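Local coordinates for protein peptidoglycan glycosyltransferase (Eggerthella lenta, PDB 4MNR) that belongs to the penicillin-binding protein family and carries a domain of the beta-lactamase-like fold, at residues L447-A450 with L451-G455. Residues are numbered along the deposited sequence; the frame is centred on the assembly and turned at random.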
# COMPACT_ATOMS: atom_id res chain seq x y z
N LEU A 447 9.65 7.38 6.49
CA LEU A 447 10.73 6.43 6.75
C LEU A 447 11.68 6.92 7.85
O LEU A 447 12.08 6.15 8.72
CB LEU A 447 11.54 6.18 5.48
CG LEU A 447 10.99 5.19 4.46
CD1 LEU A 447 11.76 5.33 3.16
CD2 LEU A 447 11.11 3.77 5.00
N LYS A 448 12.04 8.21 7.80
CA LYS A 448 12.95 8.78 8.80
C LYS A 448 12.31 8.67 10.18
O LYS A 448 12.97 8.27 11.13
CB LYS A 448 13.28 10.25 8.48
CG LYS A 448 14.35 10.85 9.36
CD LYS A 448 14.60 12.32 9.01
CE LYS A 448 15.54 12.99 10.00
NZ LYS A 448 16.92 12.42 9.94
N THR A 449 11.02 8.98 10.27
CA THR A 449 10.34 8.89 11.56
C THR A 449 10.31 7.46 12.06
O THR A 449 10.59 7.21 13.24
CB THR A 449 8.91 9.46 11.50
OG1 THR A 449 8.99 10.87 11.23
CG2 THR A 449 8.20 9.26 12.83
N ALA A 450 9.98 6.52 11.18
CA ALA A 450 10.01 5.11 11.55
C ALA A 450 11.39 4.68 12.07
O ALA A 450 11.49 4.00 13.08
CB ALA A 450 9.56 4.23 10.40
N LEU A 451 12.45 5.10 11.38
CA LEU A 451 13.81 4.73 11.81
C LEU A 451 14.18 5.37 13.14
O LEU A 451 14.87 4.77 13.96
CB LEU A 451 14.84 5.09 10.74
CG LEU A 451 14.63 4.29 9.45
CD1 LEU A 451 15.36 4.95 8.30
CD2 LEU A 451 15.12 2.86 9.64
N GLU A 452 13.72 6.60 13.36
CA GLU A 452 13.95 7.26 14.65
C GLU A 452 13.25 6.52 15.80
O GLU A 452 13.85 6.31 16.87
CB GLU A 452 13.48 8.71 14.59
CG GLU A 452 14.35 9.61 13.73
CD GLU A 452 13.70 10.96 13.46
OE1 GLU A 452 12.52 11.15 13.83
OE2 GLU A 452 14.38 11.83 12.88
N VAL A 453 11.99 6.15 15.57
CA VAL A 453 11.18 5.46 16.57
C VAL A 453 11.82 4.12 16.93
O VAL A 453 11.89 3.74 18.11
CB VAL A 453 9.75 5.25 16.05
CG1 VAL A 453 9.01 4.21 16.89
CG2 VAL A 453 9.01 6.58 16.04
N GLN A 454 12.34 3.45 15.91
CA GLN A 454 12.98 2.15 16.08
C GLN A 454 14.40 2.25 16.65
O GLN A 454 15.02 1.24 16.98
CB GLN A 454 12.98 1.37 14.75
CG GLN A 454 11.58 0.98 14.25
CD GLN A 454 11.62 0.30 12.89
OE1 GLN A 454 12.63 0.34 12.19
NE2 GLN A 454 10.50 -0.33 12.50
N GLY A 455 14.92 3.47 16.77
CA GLY A 455 16.22 3.69 17.38
C GLY A 455 17.42 3.70 16.45
O GLY A 455 18.55 3.91 16.91
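Leu451, Glu452, Val453 and Gln454 send their backbone N-H groups to the carbonyl oxygens of Leu447, Lys448, Thr449 and Ala450, the i to i+4 ladder of the last turns of helix 438-453. Val453 N lies 2.9 Å from Thr449 O, at an N-H...O angle of 163°. Gly455 then leaves the helix at positive phi in a Schellman motif, its N 3.0 Å from Glu452 O; with no CB, glycine takes up this positive phi without crowding the carbonyl before it.

On the outer side, Lys448 and Glu452 stand one turn apart. The lysine chain runs extended to CE and bends at chi4; CE is 3.3 Å from Glu452 OE2, and NZ stays 3.9 Å from the same oxygen, a long salt bridge. Glu452 keeps CG beside its own backbone N (chi1 -71°), which lays that methylene 3.2 Å from Lys448 O. Thr449, whose OG1 bonds back to Asn445 O, makes a loose contact, its CG2 lying 4.3 Å from Val453 CG2.

The inward face is mainly aliphatic. Small Ala450 allows close packing on Ile117 of helix 115-125 and Val425 of strand 425-431, while Leu447 and Leu451 both meet Ile392; Val453, at the margin, touches Lys116 and Ile117. Gln454 NE2 donates to the carbonyl of Arg424, just before strand 425-431. This end of the helix is thus amphipathic: aliphatic groups hold it against its neighbours, and the loose Lys448-Glu452 pair probably adds only modest electrostatic stabilisation.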